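Local coordinates for protein dehalogenase-like hydrolase (Ralstonia solanacearum, PDB 3UMB) that probably catalyses the hydrolytic dehalogenation of small (S)-2-haloalkanoic acids to the corresponding (R)-2-hydroxyalkanoic acids, at residues V178-W183 / F196-L201; L121-P126 / R152-A157. All blocks are in the same frame, centred on the assembly; numbering follows the deposited sequence.

Both contacts draw on the same parallel sheet of the HAD-type core, each at the point where a strand gives way to a loop, and their centres lie about 17 Å apart. Interaction 1 is partly buried and begins as strand pairing, joining strands 175-179 and 194-198 by backbone bonds before an indole takes over beyond the end of strand 175-179. Interaction 2 is fully buried and has no strand pairing across it: side chains of Asn123, Tyr154 and Lys155 bridge the end of strand 118-122 and a loop. The two meet at Trp183, whose ring packs on Lys155 and Thr156. Asp184, just past the first contact, is hydrogen-bonded to Ser179 OG and salt-bridged to Lys155.

Interaction 1. Residues V178-W183 / F196-L201; sequences VSSNGW and FWINRL
Val178 lies beside Phe196 where strands 175-179 and 194-198 pair in parallel, as the two strands of a beta-alpha-beta unit whose helix is 182-191, within the Rossmann-like core of the HAD fold. Both side chains go to the face packed by Leu222 of helix 219-227. Val178 CG1, anti to the backbone N (chi1 180°), meets Ile198 CD1 at 3.7 Å.

Ser179 uses both of its backbone groups on the neighbouring strand: its N donates to Phe196 O at 3.3 Å, and its O takes the N-H of Ile198 at 2.9 Å. On the other face, beside Trp197, Ser179 OG accepts from Asn181 N at 3.1 Å, an ST turn that carries the chain from strand to helix. The same OG bonds Asp10 and Asp184, which fits the serine that opens motif IV in this family.

Past the strand, Ser180 O receives Trp197 NE1 at 3.0 Å. The oxygen sits in the indole plane, yet the nitrogen stands above the carbonyl plane, 72° out of it, and is not on a lone pair. A water donates to this oxygen and accepts from Arg200 N, tying the two loops together. Ser180 OG and Arg200 NE converge on one further acceptor, Gly13 O.

Gly182 brings its CA over one face of the Trp197 ring, a CH-pi contact 3.8 Å from the five-membered ring's centroid. Against the opposite face lies Asn199 CB, 3.5 Å above the plane and over its centre.

Interaction 2. Residues L121-P126 / R152-A157; sequences LSNGNP and RLYKTA
At the C-terminal end of the sheet, where HAD enzymes build their active site, Lys155 reaches from its loop to the end of strand 118-122 and Asn123 reaches back. The lysine chain is extended beyond CG, which brings NZ to Leu121 O at 3.2 Å; the nitrogen lies above the carbonyl plane, 37° out of it. NZ also forms a salt bridge with Asp184, so Leu121 O and that carboxylate hold it, with Asp10 in a long, weak ion pair.

Asn123 works with both ends of its amide. OD1 comes to the edge of the Tyr154 ring, in its plane and 3.3 Å from CD2, with amide and ring nearly perpendicular (88°). It also accepts a weak bond from Lys155 N at 3.3 Å. From ND2, a water at 2.9 Å leads on to Lys155 O, so the amide meets this residue's backbone once by a weak direct bond and once through water. Tyr154 is held further out by its OH, bonded to Lys62 O.

Strand-end Ser122, whose backbone NZ comes near, and loop Lys155 are consistent with the motif II serine and motif III lysine of the HAD superfamily.

Interaction 1. Residues V178-W183 / F196-L201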
loop_
_atom_site.group_PDB
_atom_site.type_symbol
_atom_site.label_atom_id
_atom_site.label_comp_id
_atom_site.label_asym_id
_atom_site.label_seq_id
_atom_site.Cartn_x
_atom_site.Cartn_y
_atom_site.Cartn_z
ATOM N N VAL A 178 -10.594 -5.236 -16.944
ATOM C CA VAL A 178 -9.239 -5.561 -17.366
ATOM C C VAL A 178 -8.213 -4.665 -16.693
ATOM O O VAL A 178 -8.311 -3.440 -16.750
ATOM C CB VAL A 178 -9.097 -5.386 -18.892
ATOM C CG1 VAL A 178 -7.657 -5.728 -19.348
ATOM C CG2 VAL A 178 -10.144 -6.256 -19.609
ATOM N N SER A 179 -7.250 -5.295 -16.022
ATOM C CA SER A 179 -6.106 -4.579 -15.378
ATOM C C SER A 179 -4.791 -5.321 -15.518
ATOM O O SER A 179 -4.778 -6.526 -15.602
ATOM C CB SER A 179 -6.339 -4.412 -13.880
ATOM O OG SER A 179 -5.369 -3.476 -13.390
ATOM N N SER A 180 -3.694 -4.579 -15.547
ATOM C CA SER A 180 -2.372 -5.167 -15.388
ATOM C C SER A 180 -1.939 -5.447 -13.970
ATOM O O SER A 180 -0.960 -6.155 -13.733
ATOM C CB SER A 180 -1.340 -4.233 -15.943
ATOM O OG SER A 180 -1.295 -4.514 -17.299
ATOM N N ASN A 181 -2.622 -4.859 -13.018
ATOM C CA ASN A 181 -2.141 -4.905 -11.665
ATOM C C ASN A 181 -2.931 -6.017 -11.005
ATOM O O ASN A 181 -4.172 -6.001 -10.969
ATOM C CB ASN A 181 -2.337 -3.555 -11.018
ATOM C CG ASN A 181 -1.445 -2.492 -11.619
ATOM O OD1 ASN A 181 -0.285 -2.728 -11.820
ATOM N ND2 ASN A 181 -1.983 -1.313 -11.876
ATOM N N GLY A 182 -2.215 -7.028 -10.549
ATOM C CA GLY A 182 -2.851 -8.155 -9.870
ATOM C C GLY A 182 -3.767 -7.732 -8.743
ATOM O O GLY A 182 -4.863 -8.273 -8.608
ATOM N N TRP A 183 -3.347 -6.749 -7.950
ATOM C CA TRP A 183 -4.170 -6.319 -6.817
ATOM C C TRP A 183 -5.520 -5.792 -7.321
ATOM O O TRP A 183 -6.560 -6.001 -6.709
ATOM C CB TRP A 183 -3.447 -5.287 -5.935
ATOM C CG TRP A 183 -2.966 -4.032 -6.642
ATOM C CD1 TRP A 183 -1.710 -3.817 -7.137
ATOM C CD2 TRP A 183 -3.718 -2.842 -6.924
ATOM N NE1 TRP A 183 -1.654 -2.590 -7.774
ATOM C CE2 TRP A 183 -2.861 -1.960 -7.618
ATOM C CE3 TRP A 183 -5.037 -2.447 -6.679
ATOM C CZ2 TRP A 183 -3.265 -0.675 -8.034
ATOM C CZ3 TRP A 183 -5.468 -1.184 -7.138
ATOM C CH2 TRP A 183 -4.573 -0.317 -7.812
ATOM N N PHE A 196 -10.238 -9.889 -16.090
ATOM C CA PHE A 196 -9.123 -10.462 -16.779
ATOM C C PHE A 196 -7.852 -9.727 -16.343
ATOM O O PHE A 196 -7.802 -8.506 -16.382
ATOM C CB PHE A 196 -9.312 -10.286 -18.292
ATOM C CG PHE A 196 -8.238 -10.940 -19.113
ATOM C CD1 PHE A 196 -8.399 -12.263 -19.564
ATOM C CD2 PHE A 196 -7.068 -10.251 -19.432
ATOM C CE1 PHE A 196 -7.410 -12.893 -20.298
ATOM C CE2 PHE A 196 -6.053 -10.892 -20.194
ATOM C CZ PHE A 196 -6.241 -12.215 -20.623
ATOM N N TRP A 197 -6.805 -10.476 -16.004
ATOM C CA TRP A 197 -5.549 -9.902 -15.565
ATOM C C TRP A 197 -4.484 -10.019 -16.655
ATOM O O TRP A 197 -4.053 -11.134 -16.987
ATOM C CB TRP A 197 -5.098 -10.630 -14.285
ATOM C CG TRP A 197 -3.777 -10.173 -13.730
ATOM C CD1 TRP A 197 -3.241 -8.919 -13.785
ATOM C CD2 TRP A 197 -2.841 -10.973 -12.990
ATOM N NE1 TRP A 197 -1.999 -8.891 -13.145
ATOM C CE2 TRP A 197 -1.741 -10.146 -12.653
ATOM C CE3 TRP A 197 -2.826 -12.308 -12.578
ATOM C CZ2 TRP A 197 -0.662 -10.612 -11.933
ATOM C CZ3 TRP A 197 -1.731 -12.765 -11.873
ATOM C CH2 TRP A 197 -0.683 -11.914 -11.544
ATOM N N ILE A 198 -4.031 -8.878 -17.171
ATOM C CA ILE A 198 -2.911 -8.843 -18.091
ATOM C C ILE A 198 -1.657 -8.845 -17.250
ATOM O O ILE A 198 -1.167 -7.824 -16.832
ATOM C CB ILE A 198 -2.946 -7.651 -19.117
ATOM C CG1 ILE A 198 -4.306 -7.588 -19.812
ATOM C CG2 ILE A 198 -1.833 -7.845 -20.200
ATOM C CD1 ILE A 198 -4.456 -6.566 -20.923
ATOM N N ASN A 199 -1.169 -10.043 -16.980
ATOM C CA ASN A 199 0.009 -10.255 -16.182
ATOM C C ASN A 199 1.270 -10.171 -17.069
ATOM O O ASN A 199 1.842 -11.193 -17.483
ATOM C CB ASN A 199 -0.134 -11.627 -15.476
ATOM C CG ASN A 199 1.020 -11.948 -14.571
ATOM O OD1 ASN A 199 1.834 -11.076 -14.259
ATOM N ND2 ASN A 199 1.115 -13.219 -14.154
ATOM N N ARG A 200 1.701 -8.942 -17.338
ATOM C CA ARG A 200 2.783 -8.693 -18.300
ATOM C C ARG A 200 4.167 -9.203 -17.872
ATOM O O ARG A 200 4.992 -9.544 -18.712
ATOM C CB ARG A 200 2.885 -7.190 -18.609
ATOM C CG ARG A 200 1.749 -6.703 -19.471
ATOM C CD ARG A 200 1.994 -5.282 -19.964
ATOM N NE ARG A 200 0.808 -4.708 -20.604
ATOM C CZ ARG A 200 0.317 -5.102 -21.777
ATOM N NH1 ARG A 200 0.900 -6.106 -22.457
ATOM N NH2 ARG A 200 -0.775 -4.505 -22.278
ATOM N N LEU A 201 4.433 -9.214 -16.569
ATOM C CA LEU A 201 5.742 -9.607 -16.085
ATOM C C LEU A 201 5.767 -11.065 -15.612
ATOM O O LEU A 201 6.756 -11.516 -15.090
ATOM C CB LEU A 201 6.191 -8.633 -14.993
ATOM C CG LEU A 201 6.278 -7.118 -15.311
ATOM C CD1 LEU A 201 7.006 -6.374 -14.147
ATOM C CD2 LEU A 201 6.961 -6.822 -16.654
HETATM O O HOH W 1 1.498 -6.809 -15.414
#

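Interaction 2. Residues L121-P126 / R152-A157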
loop_
_atom_site.group_PDB
_atom_site.type_symbol
_atom_site.label_atom_id
_atom_site.label_comp_id
_atom_site.label_asym_id
_atom_site.label_seq_id
_atom_site.Cartn_x
_atom_site.Cartn_y
_atom_site.Cartn_z
ATOM N N LEU A 121 -11.310 3.039 -16.589
ATOM C CA LEU A 121 -11.454 3.416 -15.167
ATOM C C LEU A 121 -10.076 3.504 -14.515
ATOM O O LEU A 121 -9.377 2.495 -14.425
ATOM C CB LEU A 121 -12.344 2.456 -14.389
ATOM C CG LEU A 121 -12.641 2.886 -12.943
ATOM C CD1 LEU A 121 -13.468 4.191 -12.920
ATOM C CD2 LEU A 121 -13.346 1.778 -12.170
ATOM N N SER A 122 -9.701 4.719 -14.093
ATOM C CA SER A 122 -8.338 5.049 -13.750
ATOM C C SER A 122 -8.202 5.856 -12.471
ATOM O O SER A 122 -9.024 6.717 -12.160
ATOM C CB SER A 122 -7.714 5.844 -14.885
ATOM O OG SER A 122 -6.418 6.319 -14.513
ATOM N N ASN A 123 -7.133 5.580 -11.734
ATOM C CA ASN A 123 -6.791 6.355 -10.545
ATOM C C ASN A 123 -6.472 7.772 -11.052
ATOM O O ASN A 123 -6.578 8.783 -10.330
ATOM C CB ASN A 123 -5.588 5.718 -9.793
ATOM C CG ASN A 123 -5.996 4.668 -8.728
ATOM O OD1 ASN A 123 -7.154 4.557 -8.311
ATOM N ND2 ASN A 123 -5.010 3.898 -8.272
ATOM N N GLY A 124 -6.116 7.838 -12.334
ATOM C CA GLY A 124 -5.790 9.098 -12.977
ATOM C C GLY A 124 -6.859 10.146 -12.827
ATOM O O GLY A 124 -8.014 9.908 -13.151
ATOM N N ASN A 125 -6.497 11.311 -12.303
ATOM C CA ASN A 125 -7.387 12.481 -12.397
ATOM C C ASN A 125 -7.715 12.746 -13.897
ATOM O O ASN A 125 -6.938 12.348 -14.776
ATOM C CB ASN A 125 -6.836 13.735 -11.655
ATOM C CG ASN A 125 -5.328 13.972 -11.870
ATOM O OD1 ASN A 125 -4.812 15.036 -11.592
ATOM N ND2 ASN A 125 -4.639 12.979 -12.342
ATOM N N PRO A 126 -8.894 13.331 -14.193
ATOM C CA PRO A 126 -9.281 13.337 -15.609
ATOM C C PRO A 126 -8.362 14.249 -16.434
ATOM O O PRO A 126 -7.904 13.821 -17.476
ATOM C CB PRO A 126 -10.752 13.824 -15.608
ATOM C CG PRO A 126 -10.930 14.573 -14.320
ATOM C CD PRO A 126 -9.882 14.016 -13.328
ATOM N N ARG A 152 -13.355 10.885 -5.116
ATOM C CA ARG A 152 -12.354 11.291 -4.154
ATOM C C ARG A 152 -11.809 10.110 -3.356
ATOM O O ARG A 152 -11.371 10.269 -2.243
ATOM C CB ARG A 152 -12.914 12.387 -3.231
ATOM C CG ARG A 152 -13.366 13.706 -4.019
ATOM C CD ARG A 152 -13.960 14.806 -3.134
ATOM N NE ARG A 152 -13.195 15.034 -1.907
ATOM C CZ ARG A 152 -12.108 15.777 -1.830
ATOM N NH1 ARG A 152 -11.646 16.407 -2.923
ATOM N NH2 ARG A 152 -11.488 15.908 -0.659
ATOM N N LEU A 153 -11.783 8.944 -3.977
ATOM C CA LEU A 153 -11.303 7.723 -3.313
ATOM C C LEU A 153 -10.633 6.809 -4.343
ATOM O O LEU A 153 -11.188 6.589 -5.473
ATOM C CB LEU A 153 -12.454 6.960 -2.657
ATOM C CG LEU A 153 -13.091 7.594 -1.399
ATOM C CD1 LEU A 153 -14.465 7.049 -1.226
ATOM C CD2 LEU A 153 -12.258 7.401 -0.084
ATOM N N TYR A 154 -9.479 6.270 -3.982
ATOM C CA TYR A 154 -8.712 5.432 -4.904
ATOM C C TYR A 154 -9.124 3.986 -4.779
ATOM O O TYR A 154 -9.592 3.543 -3.737
ATOM C CB TYR A 154 -7.233 5.584 -4.602
ATOM C CG TYR A 154 -6.688 6.899 -5.045
ATOM C CD1 TYR A 154 -6.434 7.891 -4.149
ATOM C CD2 TYR A 154 -6.432 7.154 -6.400
ATOM C CE1 TYR A 154 -5.948 9.137 -4.564
ATOM C CE2 TYR A 154 -5.973 8.416 -6.838
ATOM C CZ TYR A 154 -5.684 9.385 -5.906
ATOM O OH TYR A 154 -5.177 10.632 -6.299
ATOM N N LYS A 155 -8.942 3.223 -5.842
ATOM C CA LYS A 155 -8.983 1.771 -5.741
ATOM C C LYS A 155 -8.072 1.377 -4.619
ATOM O O LYS A 155 -6.995 1.981 -4.472
ATOM C CB LYS A 155 -8.456 1.099 -7.007
ATOM C CG LYS A 155 -9.246 1.425 -8.279
ATOM C CD LYS A 155 -8.310 1.306 -9.484
ATOM C CE LYS A 155 -9.009 1.044 -10.803
ATOM N NZ LYS A 155 -7.959 1.002 -11.928
ATOM N N THR A 156 -8.427 0.349 -3.854
ATOM C CA THR A 156 -9.535 -0.589 -4.142
ATOM C C THR A 156 -10.912 -0.226 -3.553
ATOM O O THR A 156 -11.755 -1.100 -3.389
ATOM C CB THR A 156 -9.167 -1.948 -3.596
ATOM O OG1 THR A 156 -8.602 -1.762 -2.304
ATOM C CG2 THR A 156 -8.079 -2.636 -4.478
ATOM N N ALA A 157 -11.120 1.047 -3.214
ATOM C CA ALA A 157 -12.327 1.527 -2.586
ATOM C C ALA A 157 -13.577 1.194 -3.399
ATOM O O ALA A 157 -13.568 1.432 -4.600
ATOM C CB ALA A 157 -12.197 3.100 -2.411
HETATM O O HOH W 2 -4.695 2.844 -5.558
#